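Local coordinates for IMC sub-compartment protein ISP3 (PDB 4CHJ) that adopts a pleckstrin homology fold and probably takes part in daughter-cell formation at the inner membrane complex of Toxoplasma gondii, at residues A[40-45]-A[60-65]; A[84-89]-A[116-121]. All coordinates share one frame; numbering follows the deposited sequence.

Interaction 1 of 2, residues A[40-45]-A[60-65]; sequences NRYEAG and CNLKID
Tyr42 and Ile64 meet where the last turn of helix 32-44 crosses strand 60-65 at 100°, the axes 5.6 Å apart, and Ile64 N donates to Tyr42 O over 2.8 Å. The N-H points well at its acceptor (163°) but arrives from above the carbonyl plane. Lys63 CA adds a C-H...O contact to the same oxygen, which also takes a weak bond from Gly45 N. Two further contacts of this kind, Glu43 CA to Ile64 O and Gly45 CA to Leu62 O, accompany the close approach of the backbones. The Tyr42 side chain, with CG anti to the carbonyl carbon (chi1 -78°), crosses that of Leu62 at about a right angle. The CD1 edge of its ring meets Leu62 O at 3.4 Å, near the ring plane, and Leu62 CB at 4.0 Å, while Tyr42 OH is hydrogen-bonded to Thr47 O of strand 46-51. In this pleckstrin homology fold the contact seats an N-terminal helix on a strand of the sheet, and the positive phi of Gly45 turns the chain from helix into strand 46-51. On the buried side Ile64 CD1 packs 4.0 Å from Tyr42 CB. On the outer side Lys63 lays its aliphatic chain along the helix end, CE 3.4 Å from Ala44 O, and Asn61 brings ND2 within 3.4 Å of Gly45 CA.

Interaction 2 of 2, residues A[84-89]-A[116-121]; sequences LDDIAA and RLASSG
Asp86 turns its carboxylate toward Ser119, and both oxygens find a partner there. OD2 accepts the Ser119 hydroxyl at 2.6 Å between OD2 and OG through its syn lone pair, and OD1 takes a weak, bent bond from Ser119 N. With OG placed between the backbone N and the carbonyl carbon (chi1 61°), the serine presents hydroxyl and amide to one carboxylate, a two-point grip, one point weak, that should restrict rotation of the carboxylate. Just before it, Ala118 N donates to Asp86 O at 3.1 Å, tilted from the carbonyl plane, and the methyl group of Ala118 lies against the same carbonyl oxygen. Beyond this turn the edge strand 87-91 pairs antiparallel with 113-117 in the pleckstrin homology sheet, the pairing interrupted by a classic beta bulge: Ala88 and Ala89 both face Arg116. Arg116 O receives a nearly straight bond from Ala88 N at 2.8 Å and a weak one from Ala89 N, while Arg116 N donates to Ala89 O at 3.0 Å. The arginine bends at chi3 (-53°), bringing NH1 back to 3.5 Å from Ala89 CB, on the face these two side chains share. Ile87 and Leu117 form a non-hydrogen-bonded pair whose side chains diverge at their roots, yet CD1 of Ile87 and CD2 of Leu117 meet obliquely at 4.1 Å. Both also touch Ile82, and Ile87 reaches Ile145 of helix 131-149.

Interactions 1 and 2 belong to one seven-stranded antiparallel sheet, their centres about 19 Å apart and their nearest atoms about 4 Å apart without touching. They come in series along the chain, the first complete before the second begins. Interaction 1 sets helix 32-44 on strand 57-65, third in the order across the sheet, whereas interaction 2 joins the outermost strand 87-91 to its neighbour 113-117. Strands 70-75 and 78-83 follow interaction 1 in sequence and lead to 84-89; Leu62 packs on the former and Ile87 touches both. One contact thus places a helix against the sheet and the other pairs its outermost strand with the next, within a single pleckstrin homology domain.

Interaction 1 of 2, residues A[40-45]-A[60-65]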
# COMPACT_ATOMS: atom_id res chain seq x y z
N ASN A 40 -8.70 7.40 -8.68
CA ASN A 40 -10.04 7.17 -9.23
C ASN A 40 -10.35 5.71 -9.38
O ASN A 40 -11.42 5.26 -8.97
CB ASN A 40 -10.19 7.85 -10.59
CG ASN A 40 -10.60 9.30 -10.47
OD1 ASN A 40 -11.49 9.65 -9.66
ND2 ASN A 40 -9.94 10.17 -11.23
N ARG A 41 -9.43 4.98 -10.00
CA ARG A 41 -9.53 3.52 -10.09
C ARG A 41 -9.79 2.78 -8.79
O ARG A 41 -10.69 1.92 -8.71
CB ARG A 41 -8.28 2.96 -10.73
CG ARG A 41 -8.29 3.17 -12.21
CD ARG A 41 -7.26 2.33 -12.89
NE ARG A 41 -5.94 2.92 -12.76
CZ ARG A 41 -4.89 2.30 -12.23
NH1 ARG A 41 -4.99 1.05 -11.77
NH2 ARG A 41 -3.72 2.92 -12.20
N TYR A 42 -9.01 3.10 -7.76
CA TYR A 42 -9.08 2.32 -6.51
C TYR A 42 -10.20 2.79 -5.58
O TYR A 42 -10.71 2.01 -4.77
CB TYR A 42 -7.71 2.31 -5.81
CG TYR A 42 -6.78 1.30 -6.47
CD1 TYR A 42 -6.92 -0.07 -6.23
CD2 TYR A 42 -5.86 1.71 -7.44
CE1 TYR A 42 -6.13 -1.00 -6.89
CE2 TYR A 42 -5.06 0.78 -8.10
CZ TYR A 42 -5.21 -0.57 -7.82
OH TYR A 42 -4.42 -1.49 -8.47
N GLU A 43 -10.61 4.05 -5.74
CA GLU A 43 -11.87 4.50 -5.14
C GLU A 43 -13.04 3.73 -5.74
O GLU A 43 -14.00 3.38 -5.04
CB GLU A 43 -12.05 6.01 -5.35
CG GLU A 43 -11.30 6.86 -4.33
CD GLU A 43 -11.45 8.37 -4.56
OE1 GLU A 43 -11.68 8.79 -5.72
OE2 GLU A 43 -11.31 9.13 -3.57
N ALA A 44 -12.95 3.45 -7.04
CA ALA A 44 -13.91 2.57 -7.71
C ALA A 44 -13.75 1.12 -7.27
O ALA A 44 -14.71 0.35 -7.27
CB ALA A 44 -13.75 2.67 -9.23
N GLY A 45 -12.54 0.74 -6.90
CA GLY A 45 -12.23 -0.65 -6.66
C GLY A 45 -11.43 -1.19 -7.80
O GLY A 45 -11.88 -1.20 -8.94
N CYS A 60 -6.59 -9.71 -4.96
CA CYS A 60 -7.71 -9.05 -4.28
C CYS A 60 -8.23 -7.85 -5.06
O CYS A 60 -7.61 -7.38 -6.02
CB CYS A 60 -7.28 -8.54 -2.90
SG CYS A 60 -6.81 -9.82 -1.76
N ASN A 61 -9.35 -7.32 -4.58
CA ASN A 61 -9.86 -6.04 -5.01
C ASN A 61 -9.68 -5.11 -3.86
O ASN A 61 -10.00 -5.45 -2.72
CB ASN A 61 -11.34 -6.10 -5.37
CG ASN A 61 -11.72 -5.09 -6.44
OD1 ASN A 61 -11.39 -5.26 -7.62
ND2 ASN A 61 -12.43 -4.03 -6.04
N LEU A 62 -9.15 -3.94 -4.16
CA LEU A 62 -8.86 -2.96 -3.15
C LEU A 62 -9.71 -1.76 -3.47
O LEU A 62 -9.61 -1.21 -4.55
CB LEU A 62 -7.38 -2.58 -3.19
CG LEU A 62 -6.94 -1.43 -2.29
CD1 LEU A 62 -7.21 -1.80 -0.84
CD2 LEU A 62 -5.46 -1.09 -2.51
N LYS A 63 -10.53 -1.37 -2.51
CA LYS A 63 -11.43 -0.28 -2.68
C LYS A 63 -11.20 0.73 -1.58
O LYS A 63 -11.31 0.42 -0.39
CB LYS A 63 -12.86 -0.79 -2.62
CG LYS A 63 -13.86 0.18 -3.18
CD LYS A 63 -15.04 -0.55 -3.78
CE LYS A 63 -16.16 0.41 -4.17
NZ LYS A 63 -16.55 1.30 -3.04
N ILE A 64 -10.88 1.95 -1.98
CA ILE A 64 -10.59 3.00 -1.01
C ILE A 64 -11.82 3.87 -0.84
O ILE A 64 -12.38 4.38 -1.81
CB ILE A 64 -9.36 3.85 -1.45
CG1 ILE A 64 -8.18 2.94 -1.83
CG2 ILE A 64 -8.96 4.81 -0.34
CD1 ILE A 64 -6.88 3.66 -2.16
N ASP A 65 -12.26 4.04 0.41
CA ASP A 65 -13.26 5.04 0.72
C ASP A 65 -12.60 6.10 1.60
O ASP A 65 -12.42 5.89 2.79
CB ASP A 65 -14.44 4.41 1.44
CG ASP A 65 -15.56 5.39 1.71
OD1 ASP A 65 -15.29 6.44 2.32
OD2 ASP A 65 -16.71 5.11 1.31

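Interaction 2 of 2, residues A[84-89]-A[116-121]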
# COMPACT_ATOMS: atom_id res chain seq x y z
N LEU A 84 -7.74 3.72 7.68
CA LEU A 84 -6.71 4.64 7.22
C LEU A 84 -6.02 5.26 8.42
O LEU A 84 -4.83 5.54 8.40
CB LEU A 84 -7.32 5.71 6.31
CG LEU A 84 -8.02 5.15 5.07
CD1 LEU A 84 -8.32 6.26 4.08
CD2 LEU A 84 -7.20 4.05 4.43
N ASP A 85 -6.80 5.45 9.47
CA ASP A 85 -6.31 5.99 10.73
C ASP A 85 -5.27 5.03 11.29
O ASP A 85 -4.28 5.43 11.89
CB ASP A 85 -7.45 6.19 11.73
CG ASP A 85 -8.60 5.22 11.51
OD1 ASP A 85 -9.31 5.34 10.49
OD2 ASP A 85 -8.80 4.33 12.36
N ASP A 86 -5.53 3.74 11.10
CA ASP A 86 -4.65 2.69 11.60
C ASP A 86 -3.23 2.69 11.03
O ASP A 86 -2.29 2.34 11.73
CB ASP A 86 -5.29 1.31 11.41
CG ASP A 86 -4.89 0.34 12.51
OD1 ASP A 86 -4.43 0.80 13.57
OD2 ASP A 86 -5.03 -0.88 12.30
N ILE A 87 -3.07 3.11 9.78
CA ILE A 87 -1.78 2.97 9.11
C ILE A 87 -0.71 3.74 9.85
O ILE A 87 -0.87 4.92 10.13
CB ILE A 87 -1.84 3.55 7.68
CG1 ILE A 87 -3.13 3.13 6.98
CG2 ILE A 87 -0.61 3.14 6.89
CD1 ILE A 87 -3.05 1.79 6.27
N ALA A 88 0.40 3.08 10.15
CA ALA A 88 1.46 3.70 10.93
C ALA A 88 2.75 3.93 10.15
O ALA A 88 3.50 4.86 10.44
CB ALA A 88 1.74 2.88 12.17
N ALA A 89 3.02 3.07 9.18
CA ALA A 89 4.25 3.18 8.41
C ALA A 89 4.10 2.65 6.99
O ALA A 89 3.26 1.81 6.71
CB ALA A 89 5.38 2.46 9.12
N ARG A 116 2.71 -0.95 7.80
CA ARG A 116 2.47 -1.50 9.09
C ARG A 116 1.24 -0.85 9.73
O ARG A 116 1.03 0.37 9.62
CB ARG A 116 3.70 -1.30 9.95
CG ARG A 116 3.62 -2.03 11.28
CD ARG A 116 4.87 -1.78 12.08
NE ARG A 116 6.06 -2.09 11.28
CZ ARG A 116 6.97 -1.20 10.90
NH1 ARG A 116 6.85 0.08 11.24
NH2 ARG A 116 8.02 -1.60 10.19
N LEU A 117 0.44 -1.69 10.40
CA LEU A 117 -0.72 -1.24 11.16
C LEU A 117 -0.40 -1.05 12.65
O LEU A 117 0.25 -1.89 13.27
CB LEU A 117 -1.84 -2.26 11.02
CG LEU A 117 -2.29 -2.63 9.61
CD1 LEU A 117 -3.39 -3.66 9.69
CD2 LEU A 117 -2.77 -1.42 8.84
N ALA A 118 -0.92 0.04 13.22
CA ALA A 118 -0.68 0.45 14.59
C ALA A 118 -1.33 -0.51 15.57
O ALA A 118 -0.78 -0.76 16.65
CB ALA A 118 -1.23 1.85 14.82
N SER A 119 -2.50 -1.01 15.18
CA SER A 119 -3.35 -1.80 16.08
C SER A 119 -2.79 -3.19 16.30
O SER A 119 -2.76 -3.68 17.42
CB SER A 119 -4.74 -1.95 15.46
OG SER A 119 -4.65 -2.63 14.21
N SER A 120 -2.43 -3.84 15.19
CA SER A 120 -1.87 -5.18 15.23
C SER A 120 -0.36 -5.16 15.38
O SER A 120 0.22 -6.15 15.77
CB SER A 120 -2.23 -5.93 13.96
OG SER A 120 -1.77 -5.24 12.83
N GLY A 121 0.26 -4.05 15.02
CA GLY A 121 1.72 -4.00 14.88
C GLY A 121 2.25 -4.84 13.73
O GLY A 121 3.46 -5.09 13.63